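PDB 3A79: toll-like receptor 6, Variable lymphocyte receptor B from Mus musculus, which probably pairs with TLR2 on the cell surface to sense diacylated microbial lipopeptides, its receptor ectodomain here being fused to a hagfish lymphocyte receptor fragment. Local coordinates for residues W263-P277 with I292-L304. Residues are numbered along the deposited sequence; the frame is centred on the assembly and turned at random.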
ATOM      1  N   TRP B 263      25.726   4.310  10.400  1.00 72.23           N
ATOM      2  CA  TRP B 263      25.681   3.016   9.744  1.00 75.20           C
ATOM      3  C   TRP B 263      27.029   2.310   9.911  1.00 71.79           C
ATOM      4  O   TRP B 263      27.066   1.134  10.282  1.00 59.13           O
ATOM      5  CB  TRP B 263      25.266   3.111   8.266  1.00 71.29           C
ATOM      6  CG  TRP B 263      25.128   1.747   7.641  1.00 65.32           C
ATOM      7  CD1 TRP B 263      25.816   1.254   6.561  1.00 61.46           C
ATOM      8  CD2 TRP B 263      24.289   0.681   8.102  1.00 56.55           C
ATOM      9  NE1 TRP B 263      25.444  -0.045   6.319  1.00 57.70           N
ATOM     10  CE2 TRP B 263      24.502  -0.419   7.245  1.00 55.35           C
ATOM     11  CE3 TRP B 263      23.376   0.547   9.161  1.00 44.96           C
ATOM     12  CZ2 TRP B 263      23.828  -1.632   7.403  1.00 49.94           C
ATOM     13  CZ3 TRP B 263      22.709  -0.662   9.319  1.00 41.40           C
ATOM     14  CH2 TRP B 263      22.936  -1.733   8.441  1.00 41.56           C
ATOM     15  N   LYS B 264      28.125   3.027   9.647  1.00 77.06           N
ATOM     16  CA  LYS B 264      29.481   2.495   9.864  1.00 74.37           C
ATOM     17  C   LYS B 264      29.577   1.796  11.220  1.00 74.89           C
ATOM     18  O   LYS B 264      30.112   0.686  11.331  1.00 72.20           O
ATOM     19  CB  LYS B 264      30.524   3.622   9.783  1.00 62.75           C
ATOM     20  CG  LYS B 264      31.987   3.186   9.773  1.00 65.54           C
ATOM     21  CD  LYS B 264      32.906   4.376   9.455  1.00 72.48           C
ATOM     22  CE  LYS B 264      34.157   3.982   8.636  1.00 82.97           C
ATOM     23  NZ  LYS B 264      35.425   3.813   9.439  1.00 91.51           N
ATOM     24  N   CYS B 265      29.039   2.454  12.244  1.00 69.50           N
ATOM     25  CA  CYS B 265      29.126   1.953  13.603  1.00 64.58           C
ATOM     26  C   CYS B 265      28.195   0.767  13.829  1.00 59.21           C
ATOM     27  O   CYS B 265      28.440  -0.068  14.695  1.00 58.48           O
ATOM     28  CB  CYS B 265      28.849   3.075  14.616  1.00 57.36           C
ATOM     29  SG  CYS B 265      29.160   2.601  16.352  1.00106.50           S
ATOM     30  N   SER B 266      27.117   0.696  13.061  1.00 58.58           N
ATOM     31  CA  SER B 266      26.182  -0.408  13.219  1.00 57.34           C
ATOM     32  C   SER B 266      26.787  -1.686  12.663  1.00 64.70           C
ATOM     33  O   SER B 266      26.703  -2.748  13.281  1.00 65.22           O
ATOM     34  CB  SER B 266      24.840  -0.086  12.563  1.00 55.15           C
ATOM     35  OG  SER B 266      24.139   0.891  13.327  1.00 59.27           O
ATOM     36  N   VAL B 267      27.422  -1.565  11.503  1.00 64.67           N
ATOM     37  CA  VAL B 267      28.139  -2.673  10.886  1.00 61.17           C
ATOM     38  C   VAL B 267      29.320  -3.136  11.764  1.00 67.10           C
ATOM     39  O   VAL B 267      29.685  -4.316  11.778  1.00 61.75           O
ATOM     40  CB  VAL B 267      28.600  -2.284   9.471  1.00 49.98           C
ATOM     41  CG1 VAL B 267      29.173  -3.487   8.745  1.00 55.82           C
ATOM     42  CG2 VAL B 267      27.430  -1.724   8.699  1.00 41.02           C
ATOM     43  N   LYS B 268      29.904  -2.204  12.508  1.00 64.33           N
ATOM     44  CA  LYS B 268      30.886  -2.560  13.522  1.00 58.41           C
ATOM     45  C   LYS B 268      30.239  -3.306  14.700  1.00 63.26           C
ATOM     46  O   LYS B 268      30.686  -4.377  15.093  1.00 69.75           O
ATOM     47  CB  LYS B 268      31.619  -1.313  14.015  1.00 52.91           C
ATOM     48  CG  LYS B 268      32.526  -0.714  12.975  1.00 60.83           C
ATOM     49  CD  LYS B 268      33.300   0.479  13.506  1.00 71.77           C
ATOM     50  CE  LYS B 268      34.389   0.893  12.523  1.00 72.73           C
ATOM     51  NZ  LYS B 268      35.027   2.188  12.887  1.00 80.78           N
ATOM     52  N   LEU B 269      29.181  -2.735  15.257  1.00 60.69           N
ATOM     53  CA  LEU B 269      28.446  -3.381  16.331  1.00 59.47           C
ATOM     54  C   LEU B 269      28.121  -4.844  16.017  1.00 68.09           C
ATOM     55  O   LEU B 269      28.377  -5.720  16.837  1.00 61.70           O
ATOM     56  CB  LEU B 269      27.174  -2.593  16.652  1.00 54.09           C
ATOM     57  CG  LEU B 269      27.324  -1.378  17.567  1.00 47.70           C
ATOM     58  CD1 LEU B 269      26.113  -1.317  18.433  1.00 53.29           C
ATOM     59  CD2 LEU B 269      28.533  -1.537  18.451  1.00 58.93           C
ATOM     60  N   PHE B 270      27.557  -5.111  14.840  1.00 79.09           N
ATOM     61  CA  PHE B 270      27.285  -6.491  14.426  1.00 74.38           C
ATOM     62  C   PHE B 270      28.559  -7.332  14.447  1.00 67.43           C
ATOM     63  O   PHE B 270      28.582  -8.404  15.041  1.00 73.08           O
ATOM     64  CB  PHE B 270      26.645  -6.566  13.029  1.00 69.86           C
ATOM     65  CG  PHE B 270      25.281  -5.939  12.948  1.00 60.57           C
ATOM     66  CD1 PHE B 270      24.984  -5.009  11.955  1.00 62.56           C
ATOM     67  CD2 PHE B 270      24.301  -6.265  13.862  1.00 54.88           C
ATOM     68  CE1 PHE B 270      23.731  -4.409  11.882  1.00 59.80           C
ATOM     69  CE2 PHE B 270      23.037  -5.665  13.792  1.00 61.65           C
ATOM     70  CZ  PHE B 270      22.759  -4.737  12.802  1.00 55.25           C
ATOM     71  N   GLN B 271      29.612  -6.838  13.798  1.00 62.07           N
ATOM     72  CA  GLN B 271      30.881  -7.571  13.688  1.00 65.95           C
ATOM     73  C   GLN B 271      31.492  -7.869  15.054  1.00 74.67           C
ATOM     74  O   GLN B 271      32.114  -8.911  15.250  1.00 72.49           O
ATOM     75  CB  GLN B 271      31.895  -6.790  12.851  1.00 64.38           C
ATOM     76  CG  GLN B 271      31.532  -6.634  11.399  1.00 66.71           C
ATOM     77  CD  GLN B 271      31.834  -7.873  10.598  1.00 69.23           C
ATOM     78  OE1 GLN B 271      32.983  -8.127  10.244  1.00 64.06           O
ATOM     79  NE2 GLN B 271      30.799  -8.650  10.292  1.00 76.46           N
ATOM     80  N   PHE B 272      31.328  -6.934  15.985  1.00 78.61           N
ATOM     81  CA  PHE B 272      31.820  -7.086  17.348  1.00 78.24           C
ATOM     82  C   PHE B 272      31.154  -8.269  18.032  1.00 72.34           C
ATOM     83  O   PHE B 272      31.770  -8.978  18.827  1.00 84.60           O
ATOM     84  CB  PHE B 272      31.552  -5.805  18.145  1.00 80.91           C
ATOM     85  CG  PHE B 272      31.675  -5.976  19.631  1.00 75.51           C
ATOM     86  CD1 PHE B 272      32.904  -5.817  20.263  1.00 75.23           C
ATOM     87  CD2 PHE B 272      30.565  -6.298  20.397  1.00 70.34           C
ATOM     88  CE1 PHE B 272      33.026  -5.977  21.630  1.00 71.97           C
ATOM     89  CE2 PHE B 272      30.679  -6.461  21.767  1.00 76.20           C
ATOM     90  CZ  PHE B 272      31.912  -6.300  22.385  1.00 75.07           C
ATOM     91  N   PHE B 273      29.890  -8.480  17.706  1.00 62.68           N
ATOM     92  CA  PHE B 273      29.098  -9.498  18.357  1.00 61.14           C
ATOM     93  C   PHE B 273      29.335 -10.878  17.770  1.00 68.13           C
ATOM     94  O   PHE B 273      29.240 -11.881  18.469  1.00 73.69           O
ATOM     95  CB  PHE B 273      27.617  -9.151  18.253  1.00 45.20           C
ATOM     96  CG  PHE B 273      27.154  -8.160  19.275  1.00 59.28           C
ATOM     97  CD1 PHE B 273      26.639  -6.935  18.888  1.00 68.33           C
ATOM     98  CD2 PHE B 273      27.221  -8.456  20.620  1.00 65.25           C
ATOM     99  CE1 PHE B 273      26.203  -6.022  19.826  1.00 64.88           C
ATOM    100  CE2 PHE B 273      26.794  -7.544  21.558  1.00 72.67           C
ATOM    101  CZ  PHE B 273      26.286  -6.326  21.159  1.00 67.86           C
ATOM    102  N   TRP B 274      29.643 -10.925  16.485  1.00 66.01           N
ATOM    103  CA  TRP B 274      29.611 -12.184  15.749  1.00 71.12           C
ATOM    104  C   TRP B 274      30.512 -13.279  16.358  1.00 70.17           C
ATOM    105  O   TRP B 274      30.108 -14.443  16.477  1.00 66.43           O
ATOM    106  CB  TRP B 274      29.935 -11.926  14.272  1.00 71.47           C
ATOM    107  CG  TRP B 274      28.926 -12.509  13.327  1.00 68.74           C
ATOM    108  CD1 TRP B 274      29.076 -13.614  12.548  1.00 72.63           C
ATOM    109  CD2 TRP B 274      27.614 -12.012  13.065  1.00 66.42           C
ATOM    110  NE1 TRP B 274      27.939 -13.839  11.820  1.00 72.11           N
ATOM    111  CE2 TRP B 274      27.024 -12.869  12.120  1.00 66.97           C
ATOM    112  CE3 TRP B 274      26.877 -10.926  13.542  1.00 70.44           C
ATOM    113  CZ2 TRP B 274      25.736 -12.676  11.641  1.00 73.45           C
ATOM    114  CZ3 TRP B 274      25.601 -10.733  13.064  1.00 69.18           C
ATOM    115  CH2 TRP B 274      25.040 -11.605  12.125  1.00 74.38           C
ATOM    116  N   PRO B 275      31.732 -12.911  16.760  1.00 67.62           N
ATOM    117  CA  PRO B 275      32.636 -13.898  17.348  1.00 72.15           C
ATOM    118  C   PRO B 275      32.229 -14.281  18.772  1.00 80.49           C
ATOM    119  O   PRO B 275      32.584 -15.352  19.269  1.00 93.13           O
ATOM    120  CB  PRO B 275      33.978 -13.157  17.376  1.00 72.02           C
ATOM    121  CG  PRO B 275      33.806 -11.955  16.505  1.00 65.35           C
ATOM    122  CD  PRO B 275      32.381 -11.597  16.634  1.00 65.42           C
ATOM    123  N   ARG B 276      31.477 -13.405  19.418  1.00 75.99           N
ATOM    124  CA  ARG B 276      31.180 -13.543  20.832  1.00 72.26           C
ATOM    125  C   ARG B 276      30.017 -14.501  21.107  1.00 83.32           C
ATOM    126  O   ARG B 276      29.297 -14.897  20.183  1.00 84.02           O
ATOM    127  CB  ARG B 276      30.962 -12.148  21.427  1.00 63.80           C
ATOM    128  CG  ARG B 276      32.087 -11.209  21.013  1.00 68.63           C
ATOM    129  CD  ARG B 276      32.136  -9.927  21.809  1.00 74.23           C
ATOM    130  NE  ARG B 276      33.509  -9.460  21.995  1.00 72.91           N
ATOM    131  CZ  ARG B 276      34.143  -9.474  23.165  1.00 77.98           C
ATOM    132  NH1 ARG B 276      33.524  -9.916  24.248  1.00 81.15           N
ATOM    133  NH2 ARG B 276      35.391  -9.039  23.261  1.00 83.17           N
ATOM    134  N   PRO B 277      29.863 -14.908  22.379  1.00 84.51           N
ATOM    135  CA  PRO B 277      28.844 -15.852  22.862  1.00 77.35           C
ATOM    136  C   PRO B 277      27.460 -15.247  22.994  1.00 81.43           C
ATOM    137  O   PRO B 277      26.882 -15.308  24.073  1.00 93.95           O
ATOM    138  CB  PRO B 277      29.343 -16.223  24.261  1.00 70.69           C
ATOM    139  CG  PRO B 277      30.780 -15.812  24.288  1.00 75.60           C
ATOM    140  CD  PRO B 277      30.853 -14.611  23.424  1.00 78.35           C
ATOM    141  N   ILE B 292      25.137   6.308   4.842  1.00 67.59           N
ATOM    142  CA  ILE B 292      25.160   4.871   4.652  1.00 56.13           C
ATOM    143  C   ILE B 292      26.070   4.535   3.470  1.00 62.26           C
ATOM    144  O   ILE B 292      25.712   4.752   2.313  1.00 68.77           O
ATOM    145  CB  ILE B 292      23.752   4.316   4.415  1.00 50.39           C
ATOM    146  CG1 ILE B 292      22.825   4.685   5.576  1.00 54.88           C
ATOM    147  CG2 ILE B 292      23.798   2.820   4.231  1.00 47.39           C
ATOM    148  CD1 ILE B 292      21.380   4.165   5.420  1.00 31.87           C
ATOM    149  N   ASP B 293      27.265   4.031   3.770  1.00 62.31           N
ATOM    150  CA  ASP B 293      28.232   3.680   2.734  1.00 58.61           C
ATOM    151  C   ASP B 293      28.502   2.189   2.761  1.00 63.54           C
ATOM    152  O   ASP B 293      27.977   1.469   3.626  1.00 75.81           O
ATOM    153  CB  ASP B 293      29.528   4.463   2.909  1.00 56.89           C
ATOM    154  CG  ASP B 293      29.303   5.967   2.913  1.00 74.27           C
ATOM    155  OD1 ASP B 293      29.564   6.602   3.957  1.00 83.06           O
ATOM    156  OD2 ASP B 293      28.849   6.519   1.886  1.00 77.42           O
ATOM    157  N   ARG B 294      29.291   1.718   1.800  1.00 55.44           N
ATOM    158  CA  ARG B 294      29.645   0.304   1.761  1.00 74.43           C
ATOM    159  C   ARG B 294      30.654   0.019   2.862  1.00 87.50           C
ATOM    160  O   ARG B 294      31.758   0.564   2.857  1.00 92.65           O
ATOM    161  CB  ARG B 294      30.202  -0.104   0.393  1.00 78.49           C
ATOM    162  CG  ARG B 294      29.219  -0.876  -0.475  1.00 96.57           C
ATOM    163  CD  ARG B 294      29.775  -1.144  -1.878  1.00113.73           C
ATOM    164  NE  ARG B 294      29.556  -0.032  -2.809  1.00123.54           N
ATOM    165  CZ  ARG B 294      28.456   0.125  -3.541  1.00116.74           C
ATOM    166  NH1 ARG B 294      27.468  -0.759  -3.448  1.00108.69           N
ATOM    167  NH2 ARG B 294      28.340   1.164  -4.364  1.00107.72           N
ATOM    168  N   GLU B 295      30.265  -0.823   3.816  1.00 84.48           N
ATOM    169  CA  GLU B 295      31.134  -1.134   4.945  1.00 75.60           C
ATOM    170  C   GLU B 295      31.714  -2.543   4.850  1.00 76.60           C
ATOM    171  O   GLU B 295      31.054  -3.472   4.378  1.00 80.36           O
ATOM    172  CB  GLU B 295      30.381  -0.948   6.266  1.00 73.28           C
ATOM    173  CG  GLU B 295      29.849   0.466   6.479  1.00 83.20           C
ATOM    174  CD  GLU B 295      30.944   1.482   6.747  1.00 91.53           C
ATOM    175  OE1 GLU B 295      31.894   1.140   7.484  1.00105.02           O
ATOM    176  OE2 GLU B 295      30.851   2.621   6.231  1.00 84.53           O
ATOM    177  N   GLU B 296      32.956  -2.691   5.295  1.00 75.50           N
ATOM    178  CA  GLU B 296      33.611  -3.990   5.299  1.00 80.47           C
ATOM    179  C   GLU B 296      32.999  -4.898   6.353  1.00 78.34           C
ATOM    180  O   GLU B 296      32.732  -4.473   7.481  1.00 81.28           O
ATOM    181  CB  GLU B 296      35.116  -3.844   5.539  1.00 97.43           C
ATOM    182  CG  GLU B 296      35.830  -3.053   4.455  1.00119.48           C
ATOM    183  CD  GLU B 296      35.368  -3.438   3.058  1.00136.46           C
ATOM    184  OE1 GLU B 296      35.323  -4.654   2.762  1.00142.37           O
ATOM    185  OE2 GLU B 296      35.048  -2.524   2.260  1.00138.84           O
ATOM    186  N   PHE B 297      32.769  -6.148   5.976  1.00 74.49           N
ATOM    187  CA  PHE B 297      32.252  -7.138   6.907  1.00 75.71           C
ATOM    188  C   PHE B 297      32.363  -8.541   6.323  1.00 83.89           C
ATOM    189  O   PHE B 297      32.216  -8.735   5.117  1.00 88.80           O
ATOM    190  CB  PHE B 297      30.798  -6.832   7.283  1.00 68.29           C
ATOM    191  CG  PHE B 297      29.846  -6.894   6.126  1.00 73.72           C
ATOM    192  CD1 PHE B 297      29.084  -8.030   5.899  1.00 75.97           C
ATOM    193  CD2 PHE B 297      29.722  -5.816   5.254  1.00 73.07           C
ATOM    194  CE1 PHE B 297      28.210  -8.088   4.821  1.00 79.51           C
ATOM    195  CE2 PHE B 297      28.860  -5.863   4.182  1.00 70.17           C
ATOM    196  CZ  PHE B 297      28.097  -6.999   3.964  1.00 77.28           C
ATOM    197  N   THR B 298      32.651  -9.506   7.188  1.00 85.10           N
ATOM    198  CA  THR B 298      32.566 -10.917   6.847  1.00 88.37           C
ATOM    199  C   THR B 298      31.882 -11.633   7.997  1.00 90.88           C
ATOM    200  O   THR B 298      32.194 -11.390   9.164  1.00 98.09           O
ATOM    201  CB  THR B 298      33.960 -11.575   6.582  1.00 86.91           C
ATOM    202  OG1 THR B 298      34.993 -10.873   7.291  1.00 76.48           O
ATOM    203  CG2 THR B 298      34.282 -11.588   5.086  1.00 90.81           C
ATOM    204  N   TYR B 299      30.942 -12.510   7.670  1.00 82.81           N
ATOM    205  CA  TYR B 299      30.284 -13.320   8.683  1.00 71.50           C
ATOM    206  C   TYR B 299      30.868 -14.719   8.760  1.00 75.22           C
ATOM    207  O   TYR B 299      30.675 -15.536   7.857  1.00 63.05           O
ATOM    208  CB  TYR B 299      28.802 -13.401   8.394  1.00 65.74           C
ATOM    209  CG  TYR B 299      28.147 -12.067   8.485  1.00 71.85           C
ATOM    210  CD1 TYR B 299      27.646 -11.444   7.356  1.00 63.63           C
ATOM    211  CD2 TYR B 299      28.063 -11.408   9.698  1.00 76.19           C
ATOM    212  CE1 TYR B 299      27.057 -10.221   7.435  1.00 63.37           C
ATOM    213  CE2 TYR B 299      27.473 -10.183   9.789  1.00 85.02           C
ATOM    214  CZ  TYR B 299      26.967  -9.592   8.653  1.00 80.54           C
ATOM    215  OH  TYR B 299      26.368  -8.360   8.743  1.00 85.99           O
ATOM    216  N   SER B 300      31.581 -14.985   9.849  1.00 81.94           N
ATOM    217  CA  SER B 300      32.179 -16.289  10.069  1.00 83.33           C
ATOM    218  C   SER B 300      31.332 -17.047  11.064  1.00 84.16           C
ATOM    219  O   SER B 300      30.382 -16.498  11.612  1.00 81.70           O
ATOM    220  CB  SER B 300      33.590 -16.139  10.629  1.00 89.97           C
ATOM    221  OG  SER B 300      34.268 -15.059  10.016  1.00100.52           O
ATOM    222  N   GLU B 301      31.687 -18.306  11.296  1.00 86.09           N
ATOM    223  CA  GLU B 301      31.057 -19.112  12.331  1.00 84.73           C
ATOM    224  C   GLU B 301      30.670 -18.232  13.506  1.00 75.35           C
ATOM    225  O   GLU B 301      31.493 -17.466  14.011  1.00 77.77           O
ATOM    226  CB  GLU B 301      32.020 -20.199  12.801  1.00100.84           C
ATOM    227  CG  GLU B 301      33.404 -19.679  13.225  1.00119.83           C
ATOM    228  CD  GLU B 301      34.466 -19.785  12.127  1.00127.87           C
ATOM    229  OE1 GLU B 301      34.123 -19.680  10.929  1.00132.73           O
ATOM    230  OE2 GLU B 301      35.656 -19.974  12.470  1.00122.52           O
ATOM    231  N   THR B 302      29.417 -18.333  13.936  1.00 65.15           N
ATOM    232  CA  THR B 302      28.920 -17.499  15.026  1.00 70.57           C
ATOM    233  C   THR B 302      27.998 -18.276  15.953  1.00 76.20           C
ATOM    234  O   THR B 302      27.415 -19.278  15.557  1.00 85.83           O
ATOM    235  CB  THR B 302      28.151 -16.280  14.492  1.00 68.33           C
ATOM    236  OG1 THR B 302      27.537 -15.578  15.580  1.00 68.03           O
ATOM    237  CG2 THR B 302      27.071 -16.724  13.520  1.00 66.67           C
ATOM    238  N   ALA B 303      27.869 -17.812  17.189  1.00 69.19           N
ATOM    239  CA  ALA B 303      26.930 -18.417  18.119  1.00 69.34           C
ATOM    240  C   ALA B 303      25.496 -17.924  17.868  1.00 72.10           C
ATOM    241  O   ALA B 303      24.520 -18.580  18.259  1.00 72.63           O
ATOM    242  CB  ALA B 303      27.353 -18.144  19.550  1.00 64.95           C
ATOM    243  N   LEU B 304      25.387 -16.769  17.210  1.00 60.50           N
ATOM    244  CA  LEU B 304      24.103 -16.154  16.910  1.00 57.91           C
ATOM    245  C   LEU B 304      23.082 -17.094  16.291  1.00 65.12           C
ATOM    246  O   LEU B 304      23.304 -17.678  15.233  1.00 69.64           O
ATOM    247  CB  LEU B 304      24.287 -14.964  15.975  1.00 60.63           C
ATOM    248  CG  LEU B 304      24.261 -13.576  16.602  1.00 68.38           C
ATOM    249  CD1 LEU B 304      23.898 -12.563  15.545  1.00 77.71           C
ATOM    250  CD2 LEU B 304      23.263 -13.517  17.731  1.00 64.09           C
TER
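The indole of Trp274 lies between Tyr299, whose ring leans obliquely over one face, planes 47° apart, and Thr302 and Leu304 over the opposite face, while Ser300 O meets its edge at CD1. This is the convex side of the Toll-like receptor 6 leucine-rich-repeat solenoid: helix 263-273 packs against the extended loop 292-304, which leads from strand 278-288 to strand 306-314. Leu304 CD1 makes a CH-pi contact 3.9 Å from the centroid of the six-membered ring, and Trp274 NE1 hydrogen-bonds to Asn332 OD1, after helix 321-329. An alanine in place of Trp274 would probably open a gap between Tyr299 and Leu304 and leave Asn332 OD1 without the indole N-H. At the other end, Ile292 CG2 rests over the five-membered ring of Trp263, and Asp293 O lies at that ring's edge. Val267 CG1 packs on Glu295 CB between the two indoles. Gln271, bent at chi2 (-79°), turns its amide over Phe297 CB; NE2 donates to Thr298 O at 3.3 Å from above the carbonyl plane, and OE1 weakly accepts from Thr298 N. Thr302 OG1 accepts from Leu304 N in an ST turn and donates in plane to a lone pair of Trp274 O, 3.0 Å away.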